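Long-range contacts in DNA polymerase (Bacillus phage phi29, PDB 2PY5), which replicates the viral genome by protein-primed, strand-displacing DNA synthesis with high processivity and fidelity, and also carries a 3'-5' exonuclease activity: residues Y281-Q286 against F353-G358; L328-L333 against G430-A435; W25-M30 against L44-A49; L52-D57 against I115-Y120. The protein carries 2 engineered substitutions. All blocks are in the same frame, centred on the assembly; numbering follows the deposited sequence.

Interaction 1: Y281-Q286 against F353-G358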
loop_
_atom_site.group_PDB
_atom_site.type_symbol
_atom_site.label_atom_id
_atom_site.label_comp_id
_atom_site.label_asym_id
_atom_site.label_seq_id
_atom_site.Cartn_x
_atom_site.Cartn_y
_atom_site.Cartn_z
ATOM N N TYR F 281 -29.162 14.976 -6.469
ATOM C CA TYR F 281 -27.821 14.603 -6.951
ATOM C C TYR F 281 -26.832 15.628 -6.408
ATOM O O TYR F 281 -26.297 16.443 -7.164
ATOM C CB TYR F 281 -27.762 14.579 -8.483
ATOM C CG TYR F 281 -28.544 13.452 -9.122
ATOM C CD1 TYR F 281 -29.911 13.508 -9.212
ATOM C CD2 TYR F 281 -27.902 12.347 -9.659
ATOM C CE1 TYR F 281 -30.637 12.482 -9.772
ATOM C CE2 TYR F 281 -28.620 11.318 -10.251
ATOM C CZ TYR F 281 -29.993 11.392 -10.298
ATOM O OH TYR F 281 -30.760 10.377 -10.887
ATOM N N PRO F 282 -26.627 15.628 -5.074
ATOM C CA PRO F 282 -25.937 16.713 -4.359
ATOM C C PRO F 282 -24.393 16.690 -4.401
ATOM O O PRO F 282 -23.755 17.669 -3.916
ATOM C CB PRO F 282 -26.435 16.532 -2.931
ATOM C CG PRO F 282 -26.572 15.056 -2.798
ATOM C CD PRO F 282 -27.127 14.612 -4.133
ATOM N N LEU F 283 -23.811 15.627 -4.953
ATOM C CA LEU F 283 -22.366 15.516 -5.148
ATOM C C LEU F 283 -22.060 15.585 -6.630
ATOM O O LEU F 283 -22.844 15.148 -7.464
ATOM C CB LEU F 283 -21.805 14.205 -4.595
ATOM C CG LEU F 283 -21.950 13.954 -3.096
ATOM C CD1 LEU F 283 -21.331 12.625 -2.719
ATOM C CD2 LEU F 283 -21.362 15.100 -2.246
ATOM N N HIS F 284 -20.889 16.106 -6.983
ATOM C CA HIS F 284 -20.535 16.150 -8.386
ATOM C C HIS F 284 -19.035 16.159 -8.600
ATOM O O HIS F 284 -18.280 16.430 -7.682
ATOM C CB HIS F 284 -21.194 17.333 -9.123
ATOM C CG HIS F 284 -20.599 18.687 -8.836
ATOM N ND1 HIS F 284 -20.911 19.424 -7.718
ATOM C CD2 HIS F 284 -19.778 19.468 -9.582
ATOM C CE1 HIS F 284 -20.257 20.581 -7.756
ATOM N NE2 HIS F 284 -19.561 20.628 -8.878
ATOM N N ILE F 285 -18.661 15.855 -9.832
ATOM C CA ILE F 285 -17.283 16.005 -10.334
ATOM C C ILE F 285 -17.397 17.013 -11.463
ATOM O O ILE F 285 -18.221 16.852 -12.354
ATOM C CB ILE F 285 -16.697 14.655 -10.801
ATOM C CG1 ILE F 285 -16.437 13.742 -9.598
ATOM C CG2 ILE F 285 -15.361 14.875 -11.585
ATOM C CD1 ILE F 285 -16.115 12.285 -9.954
ATOM N N GLN F 286 -16.570 18.056 -11.392
ATOM C CA GLN F 286 -16.588 19.173 -12.359
ATOM C C GLN F 286 -15.282 19.144 -13.143
ATOM O O GLN F 286 -14.213 19.145 -12.540
ATOM C CB GLN F 286 -16.725 20.499 -11.618
ATOM C CG GLN F 286 -16.743 21.751 -12.495
ATOM C CD GLN F 286 -18.033 21.891 -13.297
ATOM O OE1 GLN F 286 -19.127 22.082 -12.723
ATOM N NE2 GLN F 286 -17.915 21.835 -14.624
ATOM N N PHE F 353 -24.090 13.005 -8.848
ATOM C CA PHE F 353 -24.395 11.731 -8.190
ATOM C C PHE F 353 -25.408 11.894 -7.069
ATOM O O PHE F 353 -25.325 12.808 -6.268
ATOM C CB PHE F 353 -23.133 11.122 -7.557
ATOM C CG PHE F 353 -21.992 10.943 -8.524
ATOM C CD1 PHE F 353 -21.120 11.983 -8.763
ATOM C CD2 PHE F 353 -21.813 9.751 -9.192
ATOM C CE1 PHE F 353 -20.073 11.847 -9.661
ATOM C CE2 PHE F 353 -20.753 9.622 -10.099
ATOM C CZ PHE F 353 -19.907 10.688 -10.316
ATOM N N LYS F 354 -26.290 10.912 -6.968
ATOM C CA LYS F 354 -27.022 10.688 -5.736
ATOM C C LYS F 354 -26.042 10.411 -4.611
ATOM O O LYS F 354 -24.896 9.999 -4.852
ATOM C CB LYS F 354 -28.002 9.523 -5.880
ATOM C CG LYS F 354 -28.954 9.669 -7.029
ATOM C CD LYS F 354 -30.002 8.562 -7.074
ATOM C CE LYS F 354 -29.517 7.358 -7.807
ATOM N NZ LYS F 354 -30.696 6.546 -8.275
ATOM N N ALA F 355 -26.486 10.615 -3.379
ATOM C CA ALA F 355 -25.591 10.443 -2.260
ATOM C C ALA F 355 -26.311 10.148 -0.963
ATOM O O ALA F 355 -27.485 10.520 -0.775
ATOM C CB ALA F 355 -24.716 11.684 -2.112
ATOM N N THR F 356 -25.593 9.484 -0.068
ATOM C CA THR F 356 -26.140 9.108 1.221
ATOM C C THR F 356 -24.995 8.876 2.202
ATOM O O THR F 356 -23.844 8.636 1.787
ATOM C CB THR F 356 -27.010 7.850 1.105
ATOM O OG1 THR F 356 -27.739 7.669 2.329
ATOM C CG2 THR F 356 -26.165 6.625 0.817
ATOM N N THR F 357 -25.318 8.946 3.483
ATOM C CA THR F 357 -24.424 8.508 4.529
ATOM C C THR F 357 -24.827 7.097 4.898
ATOM O O THR F 357 -25.922 6.649 4.543
ATOM C CB THR F 357 -24.500 9.425 5.765
ATOM O OG1 THR F 357 -25.817 9.347 6.357
ATOM C CG2 THR F 357 -24.163 10.850 5.379
ATOM N N GLY F 358 -23.952 6.387 5.602
ATOM C CA GLY F 358 -24.323 5.124 6.221
ATOM C C GLY F 358 -24.135 3.823 5.450
ATOM O O GLY F 358 -24.444 2.745 5.981
#

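Interaction 2: L328-L333 against G430-A435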
loop_
_atom_site.group_PDB
_atom_site.type_symbol
_atom_site.label_atom_id
_atom_site.label_comp_id
_atom_site.label_asym_id
_atom_site.label_seq_id
_atom_site.Cartn_x
_atom_site.Cartn_y
_atom_site.Cartn_z
ATOM N N LEU F 328 -12.498 17.648 -10.728
ATOM C CA LEU F 328 -12.507 17.784 -9.266
ATOM C C LEU F 328 -13.834 17.385 -8.672
ATOM O O LEU F 328 -14.883 17.834 -9.130
ATOM C CB LEU F 328 -12.226 19.241 -8.856
ATOM C CG LEU F 328 -10.893 19.840 -9.337
ATOM C CD1 LEU F 328 -10.832 21.299 -8.985
ATOM C CD2 LEU F 328 -9.745 19.101 -8.707
ATOM N N SER F 329 -13.781 16.577 -7.619
ATOM C CA SER F 329 -14.957 16.400 -6.767
ATOM C C SER F 329 -15.397 17.762 -6.230
ATOM O O SER F 329 -14.596 18.697 -6.109
ATOM C CB SER F 329 -14.625 15.465 -5.603
ATOM O OG SER F 329 -13.802 16.108 -4.619
ATOM N N ASN F 330 -16.658 17.899 -5.834
ATOM C CA ASN F 330 -17.099 19.173 -5.275
ATOM C C ASN F 330 -16.334 19.551 -3.990
ATOM O O ASN F 330 -16.156 20.732 -3.693
ATOM C CB ASN F 330 -18.628 19.218 -5.033
ATOM C CG ASN F 330 -19.129 18.109 -4.120
ATOM O OD1 ASN F 330 -19.327 16.980 -4.567
ATOM N ND2 ASN F 330 -19.367 18.442 -2.843
ATOM N N VAL F 331 -15.893 18.536 -3.249
ATOM C CA VAL F 331 -15.130 18.744 -2.033
ATOM C C VAL F 331 -13.789 19.425 -2.412
ATOM O O VAL F 331 -13.398 20.429 -1.816
ATOM C CB VAL F 331 -14.856 17.416 -1.332
ATOM C CG1 VAL F 331 -13.949 17.634 -0.140
ATOM C CG2 VAL F 331 -16.188 16.764 -0.859
ATOM N N ASP F 332 -13.097 18.852 -3.379
ATOM C CA ASP F 332 -11.816 19.428 -3.831
ATOM C C ASP F 332 -11.988 20.788 -4.497
ATOM O O ASP F 332 -11.151 21.697 -4.315
ATOM C CB ASP F 332 -11.104 18.470 -4.793
ATOM C CG ASP F 332 -10.665 17.189 -4.126
ATOM O OD1 ASP F 332 -9.829 17.250 -3.217
ATOM O OD2 ASP F 332 -11.123 16.100 -4.541
ATOM N N LEU F 333 -13.071 20.941 -5.248
ATOM C CA LEU F 333 -13.353 22.191 -5.959
ATOM C C LEU F 333 -13.625 23.323 -4.958
ATOM O O LEU F 333 -13.120 24.449 -5.107
ATOM C CB LEU F 333 -14.557 21.996 -6.888
ATOM C CG LEU F 333 -15.011 23.262 -7.605
ATOM C CD1 LEU F 333 -13.921 23.800 -8.536
ATOM C CD2 LEU F 333 -16.300 23.007 -8.371
ATOM N N GLY F 430 -14.458 5.817 -4.446
ATOM C CA GLY F 430 -13.049 6.066 -4.142
ATOM C C GLY F 430 -12.702 7.545 -4.224
ATOM O O GLY F 430 -12.014 8.100 -3.356
ATOM N N VAL F 431 -13.173 8.201 -5.282
ATOM C CA VAL F 431 -12.895 9.625 -5.480
ATOM C C VAL F 431 -13.309 10.431 -4.246
ATOM O O VAL F 431 -12.563 11.270 -3.742
ATOM C CB VAL F 431 -13.635 10.163 -6.726
ATOM C CG1 VAL F 431 -13.695 11.679 -6.721
ATOM C CG2 VAL F 431 -12.984 9.600 -8.012
ATOM N N PHE F 432 -14.520 10.166 -3.732
ATOM C CA PHE F 432 -15.022 10.934 -2.612
ATOM C C PHE F 432 -14.493 10.524 -1.244
ATOM O O PHE F 432 -14.369 11.356 -0.347
ATOM C CB PHE F 432 -16.552 10.939 -2.639
ATOM C CG PHE F 432 -17.098 11.953 -3.591
ATOM C CD1 PHE F 432 -17.276 11.650 -4.939
ATOM C CD2 PHE F 432 -17.384 13.238 -3.160
ATOM C CE1 PHE F 432 -17.768 12.612 -5.809
ATOM C CE2 PHE F 432 -17.858 14.202 -4.047
ATOM C CZ PHE F 432 -18.046 13.884 -5.362
ATOM N N ILE F 433 -14.143 9.261 -1.090
ATOM C CA ILE F 433 -13.563 8.845 0.186
ATOM C C ILE F 433 -12.230 9.556 0.386
ATOM O O ILE F 433 -11.977 10.118 1.466
ATOM C CB ILE F 433 -13.444 7.330 0.304
ATOM C CG1 ILE F 433 -14.829 6.688 0.488
ATOM C CG2 ILE F 433 -12.527 6.954 1.508
ATOM C CD1 ILE F 433 -14.848 5.181 0.278
ATOM N N THR F 434 -11.381 9.576 -0.650
ATOM C CA THR F 434 -10.077 10.246 -0.513
ATOM C C THR F 434 -10.243 11.781 -0.462
ATOM O O THR F 434 -9.506 12.460 0.270
ATOM C CB THR F 434 -9.091 9.832 -1.579
ATOM O OG1 THR F 434 -9.558 10.254 -2.870
ATOM C CG2 THR F 434 -8.856 8.324 -1.565
ATOM N N ALA F 435 -11.246 12.323 -1.165
ATOM C CA ALA F 435 -11.509 13.766 -1.142
ATOM C C ALA F 435 -11.899 14.239 0.251
ATOM O O ALA F 435 -11.366 15.213 0.759
ATOM C CB ALA F 435 -12.580 14.162 -2.178
#

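Interaction 3: W25-M30 against L44-A49. With EDO (1,2-ethanediol), chain P.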
loop_
_atom_site.group_PDB
_atom_site.type_symbol
_atom_site.label_atom_id
_atom_site.label_comp_id
_atom_site.label_asym_id
_atom_site.label_seq_id
_atom_site.Cartn_x
_atom_site.Cartn_y
_atom_site.Cartn_z
ATOM N N TRP F 25 20.186 -21.066 -3.917
ATOM C CA TRP F 25 21.043 -21.980 -3.150
ATOM C C TRP F 25 20.289 -22.734 -2.057
ATOM O O TRP F 25 20.803 -23.696 -1.509
ATOM C CB TRP F 25 22.291 -21.284 -2.586
ATOM C CG TRP F 25 22.053 -20.206 -1.546
ATOM C CD1 TRP F 25 22.019 -18.869 -1.774
ATOM C CD2 TRP F 25 21.880 -20.383 -0.136
ATOM N NE1 TRP F 25 21.846 -18.190 -0.595
ATOM C CE2 TRP F 25 21.750 -19.095 0.430
ATOM C CE3 TRP F 25 21.846 -21.500 0.713
ATOM C CZ2 TRP F 25 21.550 -18.895 1.799
ATOM C CZ3 TRP F 25 21.658 -21.297 2.081
ATOM C CH2 TRP F 25 21.514 -20.001 2.607
ATOM N N ALA F 26 19.069 -22.288 -1.747
ATOM C CA ALA F 26 18.197 -23.020 -0.831
ATOM C C ALA F 26 16.737 -22.785 -1.164
ATOM O O ALA F 26 16.371 -21.712 -1.625
ATOM C CB ALA F 26 18.461 -22.622 0.620
ATOM N N TYR F 27 15.917 -23.819 -0.961
ATOM C CA TYR F 27 14.467 -23.683 -0.990
ATOM C C TYR F 27 13.893 -24.280 0.284
ATOM O O TYR F 27 14.511 -25.138 0.923
ATOM C CB TYR F 27 13.856 -24.403 -2.197
ATOM C CG TYR F 27 13.859 -25.929 -2.096
ATOM C CD1 TYR F 27 12.879 -26.614 -1.364
ATOM C CD2 TYR F 27 14.847 -26.690 -2.718
ATOM C CE1 TYR F 27 12.886 -28.018 -1.275
ATOM C CE2 TYR F 27 14.844 -28.079 -2.638
ATOM C CZ TYR F 27 13.857 -28.735 -1.903
ATOM O OH TYR F 27 13.856 -30.119 -1.803
ATOM N N GLY F 28 12.684 -23.846 0.622
ATOM C CA GLY F 28 11.911 -24.472 1.678
ATOM C C GLY F 28 10.462 -24.457 1.260
ATOM O O GLY F 28 10.001 -23.498 0.625
ATOM N N TYR F 29 9.749 -25.528 1.596
ATOM C CA TYR F 29 8.279 -25.542 1.562
ATOM C C TYR F 29 7.709 -26.127 2.833
ATOM O O TYR F 29 8.320 -26.968 3.447
ATOM C CB TYR F 29 7.724 -26.269 0.322
ATOM C CG TYR F 29 7.969 -27.762 0.237
ATOM C CD1 TYR F 29 7.232 -28.668 1.024
ATOM C CD2 TYR F 29 8.902 -28.276 -0.651
ATOM C CE1 TYR F 29 7.441 -30.040 0.939
ATOM C CE2 TYR F 29 9.115 -29.648 -0.745
ATOM C CZ TYR F 29 8.366 -30.526 0.052
ATOM O OH TYR F 29 8.568 -31.889 -0.020
ATOM N N MET F 30 6.526 -25.649 3.223
ATOM C CA MET F 30 5.861 -26.105 4.439
ATOM C C MET F 30 4.349 -26.076 4.208
ATOM O O MET F 30 3.810 -25.065 3.791
ATOM C CB MET F 30 6.232 -25.215 5.636
ATOM C CG MET F 30 5.517 -25.601 6.922
ATOM S SD MET F 30 6.074 -24.722 8.392
ATOM C CE MET F 30 7.600 -25.570 8.750
ATOM N N LEU F 44 17.151 -25.996 -6.972
ATOM C CA LEU F 44 15.926 -25.536 -7.630
ATOM C C LEU F 44 15.330 -26.639 -8.487
ATOM O O LEU F 44 14.108 -26.777 -8.552
ATOM C CB LEU F 44 16.166 -24.279 -8.479
ATOM C CG LEU F 44 14.935 -23.650 -9.136
ATOM C CD1 LEU F 44 13.828 -23.354 -8.086
ATOM C CD2 LEU F 44 15.269 -22.363 -9.873
ATOM N N ASP F 45 16.167 -27.426 -9.154
ATOM C CA ASP F 45 15.669 -28.542 -9.950
ATOM C C ASP F 45 14.822 -29.477 -9.097
ATOM O O ASP F 45 13.763 -29.905 -9.514
ATOM C CB ASP F 45 16.817 -29.349 -10.550
ATOM C CG ASP F 45 17.457 -28.695 -11.772
ATOM O OD1 ASP F 45 16.852 -27.799 -12.387
ATOM O OD2 ASP F 45 18.575 -29.139 -12.162
ATOM N N GLU F 46 15.316 -29.790 -7.907
ATOM C CA GLU F 46 14.599 -30.651 -6.986
ATOM C C GLU F 46 13.269 -30.013 -6.579
ATOM O O GLU F 46 12.229 -30.691 -6.561
ATOM C CB GLU F 46 15.454 -30.892 -5.756
ATOM C CG GLU F 46 14.892 -31.900 -4.813
ATOM C CD GLU F 46 15.871 -32.223 -3.723
ATOM O OE1 GLU F 46 15.908 -31.478 -2.721
ATOM O OE2 GLU F 46 16.631 -33.212 -3.890
ATOM N N PHE F 47 13.320 -28.726 -6.240
ATOM C CA PHE F 47 12.114 -27.990 -5.820
ATOM C C PHE F 47 11.073 -28.015 -6.940
ATOM O O PHE F 47 9.886 -28.315 -6.715
ATOM C CB PHE F 47 12.452 -26.539 -5.493
ATOM C CG PHE F 47 11.229 -25.711 -5.123
ATOM C CD1 PHE F 47 10.644 -25.869 -3.861
ATOM C CD2 PHE F 47 10.676 -24.793 -6.005
ATOM C CE1 PHE F 47 9.502 -25.141 -3.506
ATOM C CE2 PHE F 47 9.544 -24.052 -5.641
ATOM C CZ PHE F 47 8.970 -24.238 -4.384
ATOM N N MET F 48 11.509 -27.678 -8.142
ATOM C CA MET F 48 10.577 -27.562 -9.270
ATOM C C MET F 48 9.980 -28.929 -9.677
ATOM O O MET F 48 8.826 -29.005 -10.112
ATOM C CB MET F 48 11.241 -26.876 -10.468
ATOM C CG MET F 48 11.543 -25.425 -10.197
ATOM S SD MET F 48 10.092 -24.417 -9.779
ATOM C CE MET F 48 9.076 -24.583 -11.266
ATOM N N ALA F 49 10.747 -30.008 -9.561
ATOM C CA ALA F 49 10.185 -31.337 -9.784
ATOM C C ALA F 49 8.994 -31.569 -8.837
ATOM O O ALA F 49 7.971 -32.092 -9.253
ATOM C CB ALA F 49 11.261 -32.432 -9.601
HETATM C C1 EDO P . 19.079 -31.875 -9.391
HETATM O O1 EDO P . 18.809 -31.854 -7.986
HETATM C C2 EDO P . 20.060 -30.772 -9.770
HETATM O O2 EDO P . 20.304 -30.769 -11.188
#

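Interaction 4: L52-D57 against I115-Y120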
loop_
_atom_site.group_PDB
_atom_site.type_symbol
_atom_site.label_atom_id
_atom_site.label_comp_id
_atom_site.label_asym_id
_atom_site.label_seq_id
_atom_site.Cartn_x
_atom_site.Cartn_y
_atom_site.Cartn_z
ATOM N N LEU F 52 5.951 -29.499 -9.871
ATOM C CA LEU F 52 5.223 -30.011 -11.021
ATOM C C LEU F 52 4.305 -31.153 -10.654
ATOM O O LEU F 52 3.294 -31.368 -11.322
ATOM C CB LEU F 52 6.152 -30.400 -12.150
ATOM C CG LEU F 52 6.991 -29.301 -12.780
ATOM C CD1 LEU F 52 7.790 -29.853 -13.974
ATOM C CD2 LEU F 52 6.175 -28.090 -13.190
ATOM N N LYS F 53 4.637 -31.869 -9.582
ATOM C CA LYS F 53 3.866 -33.034 -9.169
ATOM C C LYS F 53 2.855 -32.759 -8.063
ATOM O O LYS F 53 1.891 -33.523 -7.924
ATOM C CB LYS F 53 4.809 -34.149 -8.707
ATOM C CG LYS F 53 5.360 -34.986 -9.822
ATOM C CD LYS F 53 6.256 -36.087 -9.273
ATOM C CE LYS F 53 6.493 -37.176 -10.296
ATOM N NZ LYS F 53 7.593 -38.090 -9.864
ATOM N N VAL F 54 3.060 -31.689 -7.282
ATOM C CA VAL F 54 2.311 -31.519 -6.016
ATOM C C VAL F 54 0.862 -31.084 -6.206
ATOM O O VAL F 54 0.045 -31.285 -5.307
ATOM C CB VAL F 54 3.064 -30.586 -5.006
ATOM C CG1 VAL F 54 3.057 -29.140 -5.469
ATOM C CG2 VAL F 54 2.514 -30.731 -3.589
ATOM N N GLN F 55 0.524 -30.531 -7.376
ATOM C CA GLN F 55 -0.874 -30.138 -7.664
ATOM C C GLN F 55 -1.460 -29.340 -6.499
ATOM O O GLN F 55 -2.539 -29.674 -5.971
ATOM C CB GLN F 55 -1.762 -31.367 -7.930
ATOM C CG GLN F 55 -1.333 -32.228 -9.099
ATOM C CD GLN F 55 -2.409 -33.212 -9.493
ATOM O OE1 GLN F 55 -3.567 -32.832 -9.699
ATOM N NE2 GLN F 55 -2.038 -34.483 -9.610
ATOM N N ALA F 56 -0.747 -28.290 -6.096
ATOM C CA ALA F 56 -1.120 -27.512 -4.927
ATOM C C ALA F 56 -1.138 -26.014 -5.200
ATOM O O ALA F 56 -0.809 -25.535 -6.297
ATOM C CB ALA F 56 -0.177 -27.833 -3.744
ATOM N N ASP F 57 -1.521 -25.272 -4.175
ATOM C CA ASP F 57 -1.413 -23.835 -4.172
ATOM C C ASP F 57 -0.200 -23.450 -3.326
ATOM O O ASP F 57 -0.142 -23.793 -2.144
ATOM C CB ASP F 57 -2.657 -23.230 -3.531
ATOM C CG ASP F 57 -3.909 -23.408 -4.368
ATOM O OD1 ASP F 57 -3.824 -23.863 -5.529
ATOM O OD2 ASP F 57 -5.003 -23.070 -3.846
ATOM N N ILE F 115 -4.228 -30.956 -14.267
ATOM C CA ILE F 115 -3.017 -31.036 -13.461
ATOM C C ILE F 115 -2.277 -29.707 -13.522
ATOM O O ILE F 115 -1.767 -29.322 -14.576
ATOM C CB ILE F 115 -2.057 -32.146 -13.968
ATOM C CG1 ILE F 115 -2.779 -33.472 -14.185
ATOM C CG2 ILE F 115 -0.848 -32.280 -13.004
ATOM C CD1 ILE F 115 -3.549 -33.967 -12.977
ATOM N N HIS F 116 -2.215 -29.016 -12.394
ATOM C CA HIS F 116 -1.495 -27.761 -12.327
ATOM C C HIS F 116 -1.110 -27.387 -10.915
ATOM O O HIS F 116 -1.700 -27.871 -9.968
ATOM C CB HIS F 116 -2.314 -26.633 -12.986
ATOM C CG HIS F 116 -3.477 -26.118 -12.176
ATOM N ND1 HIS F 116 -4.529 -26.905 -11.756
ATOM C CD2 HIS F 116 -3.779 -24.858 -11.782
ATOM C CE1 HIS F 116 -5.406 -26.156 -11.104
ATOM N NE2 HIS F 116 -4.975 -24.912 -11.111
ATOM N N THR F 117 -0.120 -26.505 -10.803
ATOM C CA THR F 117 0.276 -25.927 -9.542
ATOM C C THR F 117 0.219 -24.435 -9.705
ATOM O O THR F 117 0.775 -23.891 -10.678
ATOM C CB THR F 117 1.675 -26.394 -9.114
ATOM O OG1 THR F 117 1.618 -27.800 -8.824
ATOM C CG2 THR F 117 2.186 -25.605 -7.866
ATOM N N VAL F 118 -0.467 -23.772 -8.778
ATOM C CA VAL F 118 -0.626 -22.302 -8.804
ATOM C C VAL F 118 0.235 -21.703 -7.718
ATOM O O VAL F 118 0.300 -22.228 -6.612
ATOM C CB VAL F 118 -2.088 -21.826 -8.662
ATOM C CG1 VAL F 118 -2.185 -20.318 -9.010
ATOM C CG2 VAL F 118 -3.023 -22.632 -9.566
ATOM N N ILE F 119 0.948 -20.633 -8.063
ATOM C CA ILE F 119 1.821 -19.958 -7.151
ATOM C C ILE F 119 1.329 -18.526 -6.973
ATOM O O ILE F 119 1.209 -17.771 -7.953
ATOM C CB ILE F 119 3.271 -19.945 -7.684
ATOM C CG1 ILE F 119 3.679 -21.359 -8.129
ATOM C CG2 ILE F 119 4.230 -19.460 -6.592
ATOM C CD1 ILE F 119 5.108 -21.486 -8.657
ATOM N N TYR F 120 1.081 -18.167 -5.720
ATOM C CA TYR F 120 0.565 -16.867 -5.336
ATOM C C TYR F 120 1.568 -16.051 -4.515
ATOM O O TYR F 120 2.576 -16.572 -4.029
ATOM C CB TYR F 120 -0.680 -17.069 -4.516
ATOM C CG TYR F 120 -1.843 -17.702 -5.243
ATOM C CD1 TYR F 120 -2.295 -18.961 -4.883
ATOM C CD2 TYR F 120 -2.530 -17.024 -6.240
ATOM C CE1 TYR F 120 -3.381 -19.522 -5.507
ATOM C CE2 TYR F 120 -3.609 -17.594 -6.891
ATOM C CZ TYR F 120 -4.040 -18.847 -6.505
ATOM O OH TYR F 120 -5.128 -19.452 -7.118
HETATM O O HOH W 1 0.965 -30.082 -10.322
HETATM O O HOH W 2 -4.151 -30.137 -10.300
HETATM O O HOH W 3 -5.847 -22.230 -6.950
#

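Interaction 1: Y281-Q286 against F353-G358
Leu283 and Phe353 form an antiparallel hydrogen-bonded pair where strand 283-294 begins and strand 340-356 runs out, so the contact is a short beta pairing at the ends of two strands in the polymerization region. The good bond runs from Phe353 N to Leu283 O at 2.8 Å; its partner, from Leu283 N to Phe353 O at 3.5 Å, is weak. The short strand segments diverge strongly from ideal antiparallel alignment, with 138° between their directions. Before Leu283, Pro282 has no N-H to offer, and Phe353 O, which takes the weak bond, is also approached by Tyr281 CA in a CA-H...O contact of 3.1 Å. The Tyr281 side chain runs alongside that of Lys354, both pointing the same way, and Lys354 CG sits over one face of the ring in a CH-pi contact, 3.9 Å from its centroid and displaced toward the rim. With chi1 at -70°, CG of Tyr281 lies beside its own backbone N, which places CD2 next to Lys354 N. On the Pro282 side of the pair, Leu283 CD1 packs on Ala355 CB at 3.6 Å; on the other, Ile285 CD1 meets Phe353 CE1 at 4.0 Å. Leu283, Ile285 and Phe353 also touch helix 427-447. The pair belongs to a curled antiparallel sheet, in which strand 340-356 also pairs with strands 263-265 and 267-272 and carries Thr356, a single-stranded DNA-binding residue essential for exonucleolysis.

Interaction 2: L328-L333 against G430-A435
Ser329 and Phe432 meet face-on: Ser329 CB lies over one side of the phenyl ring, offset toward its rim, in a CH-pi contact 4.0 Å from the centroid. The same ring receives Asn330 OD1 at its edge, in plane, 3.2 Å from Phe432 CE2, with the amide turned 40° from the ring. That oxygen is chiefly engaged by the backbone N of His284, a hydrogen bond that holds it beside the aromatic rim. Asn330 reaches there because its CG stands between the backbone N and the carbonyl carbon (chi1 57°). Ser329 adopts a similar first torsion, 74°, which turns OG back over the start of helix 330-339. It is the N-cap of that helix, accepting a nearly straight bond from Asp332 N at 3.1 Å and donating to Asp332 OD2 at 2.7 Å, which it meets from above the carboxylate plane. Asp332 OD2 also forms a salt bridge with Arg438, a residue probably involved in binding template-primer structures, so the serine is a second-shell partner of that arginine. Ala435 CB fits against this polar pair, 3.4 Å from both Ser329 OG and Asp332 OD2. Beside it, Val331 CB packs on Ala435 CB at 4.1 Å and Val331 CG1 approaches Ala435 O at 3.7 Å. Val431 CG1 touches Ser329 CB from one helical turn before Ala435, and Phe432 itself continues onto Leu283 and Pro264 of neighbouring strands.

Interaction 3: W25-M30 against L44-A49
Tyr27 and Phe47 bury most of the surface in this contact between strand 24-31 and helix 44-54, with Glu46 adding a polar bond at the margin. Phe47 CB lies over one face of the Tyr27 ring, 3.9 Å from its centroid, as a CH-pi contact. Beyond it the two rings meet obliquely, their planes at 47°, and Tyr27 CD1 comes within 3.4 Å of Phe47 CD1. The phenylalanine points CG anti to its backbone N (chi1 177°), which carries its ring along the strand to Tyr29 and inward to an edge-to-face contact with Phe13 of strand 8-15. Glu46 extends across the end of Tyr27 with its carboxylate nearly perpendicular to the ring. Tyr27 OH donates to Glu46 OE1 at 2.6 Å, meeting it on the anti side and 22° out of the carboxylate plane. The short bond to an exposed carboxylate thus gives the hydroxyl a partner and fixes the end of the side chain, while Phe47 CB over the face would be expected to hinder turning of the ring.

Interaction 4: L52-D57 against I115-Y120
Gln55 and Ile115 cross obliquely, the extended glutamine laying its amide against the isoleucine: OE1 is 3.5 Å from Ile115 CD1, and CG packs on Ile115 CG2. Water 2 accepts from His116 N and probably donates to Gln55 OE1. Gln55 leaves the helix with positive phi, and its CA comes 3.3 Å from His116 O. Thr117 OG1 is turned toward this helix end, where water 1 donates to it and to Leu52 O; the hydroxyl is also hydrogen-bonded to Val51 O. After Gln55 the 52-57 segment enters the mixed sheet of the exonuclease domain, with strand 57-60 parallel to strand 113-121: Val118 N donates to Ala56 O at 3.1 Å, and Asp57 pairs with Val118. The side chains of Asp57 and Tyr120 run side by side in the same direction, carboxylate and ring planes 86° apart, with Asp57 CG at the ring edge, 4.1 Å from Tyr120 CE1. Water 3 bridges Asp57 OD1 and Tyr120 OH, while Arg6 forms a salt bridge with that carboxylate oxygen. Tyr120 also packs on a guanine base of the bound DNA.

How the interactions relate
The four contacts fall into two pairs in separate functional regions. Interactions 1 and 2, with centres about 10 Å apart, touch directly: Gln286 N lies 2.8 Å from Leu328 O, where strands 283-294 and 324-329 are neighbours, and helix 427-447, which supplies one side of interaction 2, also touches Leu283, Ile285 and Phe353 of interaction 1. Interactions 3 and 4, centres about 14 Å apart, use successive parts of helix 44-54 on one exonuclease sheet; Phe47 is about 8 Å, side chain to side chain, from the engineered exonuclease-site residue Ala66. Nearest atoms of the bound DNA are about 3 Å from interaction 4, 4 Å from interaction 3, 8 Å from interaction 2 and 12 Å from interaction 1.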